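Local coordinates for tRNA dimethylallyltransferase (Bacillus halodurans, PDB 3EXA), which probably transfers a dimethylallyl group from dimethylallyl diphosphate onto the adenine at position 37 of tRNAs that read codons beginning with uridine, at residues H125-F130 and H140-K145. Sequence-based numbering, arbitrary orientation.
Sequences HELEAF and HDKLSK
K142 sets its CE methylene over one face of the F130 ring, and this cation-pi and CH-pi pair joins two consecutive helices, 121-133 and 136-144, linked by a short connection in the small helical domain set well apart from the parallel sheet. It is a worked example of a lysine whose last methylenes act as hydrocarbon while its end carries a charge. The tight part is the methylene: CE of K142 sits over the ring centre of F130, 3.6 Å from the centroid and 13° off the ring normal. F130 extends its ring toward helix 136-144 with CG anti to the backbone N (chi1 -176°). K142 comes from the opposite direction; a bend at chi3 brings CE over the ring, and a second at chi4 sets NZ off to the side. On the inner side, CD2 of L127 touches CD of K142 at 4.2 Å, while L127 and L143 both pack on L166 of helix 159-171, which completes the core beneath the pair. The other side is looser. NZ of K142 lies off-centre, 4.4 Å from the F130 centroid, and the carboxylate of exposed E126 stays 5.6 Å away (OE2 to NZ), a separation at which opposite charges may attract without forming a salt bridge. At the ring itself, the ammonium group makes its nearest approach at CE1 of F130, 3.9 Å from NZ of K142.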
ATOM      1  N   HIS A 125      -5.166  -9.326   9.403  1.00 32.01           N
ATOM      2  CA  HIS A 125      -5.906  -9.694  10.606  1.00 32.65           C
ATOM      3  C   HIS A 125      -6.277 -11.178  10.503  1.00 35.81           C
ATOM      4  O   HIS A 125      -6.220 -11.916  11.487  1.00 33.78           O
ATOM      5  CB  HIS A 125      -7.178  -8.849  10.716  1.00 35.40           C
ATOM      6  CG  HIS A 125      -7.997  -9.130  11.940  1.00 35.68           C
ATOM      7  ND1 HIS A 125      -9.359  -8.927  11.984  1.00 37.03           N
ATOM      8  CD2 HIS A 125      -7.646  -9.579  13.171  1.00 38.07           C
ATOM      9  CE1 HIS A 125      -9.813  -9.240  13.185  1.00 37.69           C
ATOM     10  NE2 HIS A 125      -8.792  -9.638  13.924  1.00 36.78           N
ATOM     11  N   GLU A 126      -6.653 -11.606   9.300  1.00 34.45           N
ATOM     12  CA  GLU A 126      -7.036 -12.995   9.052  1.00 29.01           C
ATOM     13  C   GLU A 126      -5.883 -13.952   9.331  1.00 27.31           C
ATOM     14  O   GLU A 126      -6.080 -15.008   9.928  1.00 20.28           O
ATOM     15  CB  GLU A 126      -7.491 -13.148   7.603  1.00 36.83           C
ATOM     16  CG  GLU A 126      -7.843 -14.559   7.174  1.00 42.09           C
ATOM     17  CD  GLU A 126      -8.254 -14.615   5.713  1.00 48.96           C
ATOM     18  OE1 GLU A 126      -9.163 -13.845   5.324  1.00 50.12           O
ATOM     19  OE2 GLU A 126      -7.671 -15.426   4.957  1.00 51.48           O
ATOM     20  N   LEU A 127      -4.684 -13.584   8.889  1.00 21.48           N
ATOM     21  CA  LEU A 127      -3.518 -14.428   9.102  1.00 23.02           C
ATOM     22  C   LEU A 127      -3.139 -14.507  10.577  1.00 30.68           C
ATOM     23  O   LEU A 127      -2.778 -15.574  11.075  1.00 30.10           O
ATOM     24  CB  LEU A 127      -2.322 -13.917   8.304  1.00 18.91           C
ATOM     25  CG  LEU A 127      -2.505 -13.945   6.787  1.00 26.61           C
ATOM     26  CD1 LEU A 127      -1.284 -13.343   6.123  1.00 26.38           C
ATOM     27  CD2 LEU A 127      -2.733 -15.373   6.326  1.00 18.84           C
ATOM     28  N   GLU A 128      -3.220 -13.385  11.283  1.00 29.04           N
ATOM     29  CA  GLU A 128      -2.867 -13.387  12.691  1.00 25.77           C
ATOM     30  C   GLU A 128      -3.818 -14.306  13.445  1.00 24.22           C
ATOM     31  O   GLU A 128      -3.383 -15.115  14.266  1.00 18.49           O
ATOM     32  CB  GLU A 128      -2.889 -11.956  13.240  1.00 22.06           C
ATOM     33  CG  GLU A 128      -1.817 -11.088  12.564  1.00 27.25           C
ATOM     34  CD  GLU A 128      -1.882  -9.622  12.941  1.00 27.95           C
ATOM     35  OE1 GLU A 128      -3.000  -9.067  13.011  1.00 33.77           O
ATOM     36  OE2 GLU A 128      -0.809  -9.012  13.141  1.00 24.76           O
ATOM     37  N   ALA A 129      -5.107 -14.203  13.137  1.00 21.48           N
ATOM     38  CA  ALA A 129      -6.120 -15.035  13.773  1.00 22.27           C
ATOM     39  C   ALA A 129      -5.857 -16.498  13.428  1.00 26.71           C
ATOM     40  O   ALA A 129      -6.088 -17.400  14.233  1.00 30.05           O
ATOM     41  CB  ALA A 129      -7.509 -14.626  13.290  1.00 24.98           C
ATOM     42  N   PHE A 130      -5.357 -16.725  12.222  1.00 26.04           N
ATOM     43  CA  PHE A 130      -5.063 -18.071  11.769  1.00 21.62           C
ATOM     44  C   PHE A 130      -3.904 -18.670  12.555  1.00 26.41           C
ATOM     45  O   PHE A 130      -3.983 -19.804  13.040  1.00 31.71           O
ATOM     46  CB  PHE A 130      -4.698 -18.047  10.290  1.00 22.58           C
ATOM     47  CG  PHE A 130      -4.479 -19.402   9.702  1.00 23.07           C
ATOM     48  CD1 PHE A 130      -5.514 -20.068   9.062  1.00 17.30           C
ATOM     49  CD2 PHE A 130      -3.244 -20.033   9.821  1.00 25.53           C
ATOM     50  CE1 PHE A 130      -5.327 -21.344   8.547  1.00 26.37           C
ATOM     51  CE2 PHE A 130      -3.047 -21.315   9.307  1.00 28.13           C
ATOM     52  CZ  PHE A 130      -4.090 -21.972   8.670  1.00 17.48           C
ATOM     53  N   HIS A 140       2.758 -21.830   8.226  1.00 30.08           N
ATOM     54  CA  HIS A 140       3.935 -22.066   7.418  1.00 32.86           C
ATOM     55  C   HIS A 140       3.542 -23.015   6.294  1.00 35.63           C
ATOM     56  O   HIS A 140       3.953 -22.842   5.144  1.00 33.03           O
ATOM     57  CB  HIS A 140       5.036 -22.677   8.288  1.00 32.62           C
ATOM     58  CG  HIS A 140       6.386 -22.672   7.647  1.00 37.16           C
ATOM     59  ND1 HIS A 140       6.843 -23.708   6.859  1.00 37.87           N
ATOM     60  CD2 HIS A 140       7.372 -21.744   7.655  1.00 35.23           C
ATOM     61  CE1 HIS A 140       8.052 -23.417   6.411  1.00 33.92           C
ATOM     62  NE2 HIS A 140       8.395 -22.230   6.878  1.00 37.53           N
ATOM     63  N   ASP A 141       2.735 -24.017   6.620  1.00 37.12           N
ATOM     64  CA  ASP A 141       2.299 -24.956   5.594  1.00 37.28           C
ATOM     65  C   ASP A 141       1.425 -24.216   4.587  1.00 37.24           C
ATOM     66  O   ASP A 141       1.438 -24.533   3.397  1.00 33.09           O
ATOM     67  CB  ASP A 141       1.532 -26.132   6.207  1.00 29.62           C
ATOM     68  CG  ASP A 141       2.420 -27.027   7.060  1.00 33.72           C
ATOM     69  OD1 ASP A 141       3.579 -27.280   6.659  1.00 28.24           O
ATOM     70  OD2 ASP A 141       1.959 -27.486   8.127  1.00 35.52           O
ATOM     71  N   LYS A 142       0.678 -23.222   5.067  1.00 34.73           N
ATOM     72  CA  LYS A 142      -0.192 -22.436   4.196  1.00 29.94           C
ATOM     73  C   LYS A 142       0.629 -21.755   3.109  1.00 33.14           C
ATOM     74  O   LYS A 142       0.265 -21.769   1.934  1.00 34.27           O
ATOM     75  CB  LYS A 142      -0.946 -21.369   4.998  1.00 26.78           C
ATOM     76  CG  LYS A 142      -1.777 -20.420   4.127  1.00 33.26           C
ATOM     77  CD  LYS A 142      -2.476 -19.342   4.956  1.00 34.45           C
ATOM     78  CE  LYS A 142      -3.677 -19.890   5.733  1.00 37.98           C
ATOM     79  NZ  LYS A 142      -4.841 -20.260   4.854  1.00 35.74           N
ATOM     80  N   LEU A 143       1.743 -21.159   3.511  1.00 33.28           N
ATOM     81  CA  LEU A 143       2.606 -20.467   2.574  1.00 31.63           C
ATOM     82  C   LEU A 143       3.375 -21.464   1.706  1.00 33.70           C
ATOM     83  O   LEU A 143       3.619 -21.210   0.529  1.00 29.09           O
ATOM     84  CB  LEU A 143       3.550 -19.551   3.358  1.00 32.49           C
ATOM     85  CG  LEU A 143       4.555 -18.655   2.635  1.00 35.77           C
ATOM     86  CD1 LEU A 143       5.836 -19.424   2.398  1.00 38.08           C
ATOM     87  CD2 LEU A 143       3.959 -18.139   1.336  1.00 32.56           C
ATOM     88  N   SER A 144       3.725 -22.607   2.294  1.00 34.97           N
ATOM     89  CA  SER A 144       4.473 -23.671   1.611  1.00 33.56           C
ATOM     90  C   SER A 144       3.677 -24.272   0.442  1.00 33.03           C
ATOM     91  O   SER A 144       4.251 -24.750  -0.539  1.00 31.84           O
ATOM     92  CB  SER A 144       4.835 -24.772   2.627  1.00 34.06           C
ATOM     93  OG  SER A 144       5.777 -25.696   2.117  1.00 35.74           O
ATOM     94  N   LYS A 145       2.353 -24.243   0.556  1.00 33.53           N
ATOM     95  CA  LYS A 145       1.479 -24.773  -0.483  1.00 37.93           C
ATOM     96  C   LYS A 145       1.246 -23.738  -1.591  1.00 45.74           C
ATOM     97  O   LYS A 145       0.771 -24.076  -2.679  1.00 44.87           O
ATOM     98  CB  LYS A 145       0.128 -25.181   0.120  1.00 29.72           C
ATOM     99  CG  LYS A 145      -0.881 -25.686  -0.902  1.00 28.94           C
ATOM    100  CD  LYS A 145      -2.299 -25.560  -0.393  1.00 40.97           C
ATOM    101  CE  LYS A 145      -3.313 -25.744  -1.520  1.00 47.26           C
ATOM    102  NZ  LYS A 145      -4.704 -25.353  -1.099  1.00 43.62           N
TER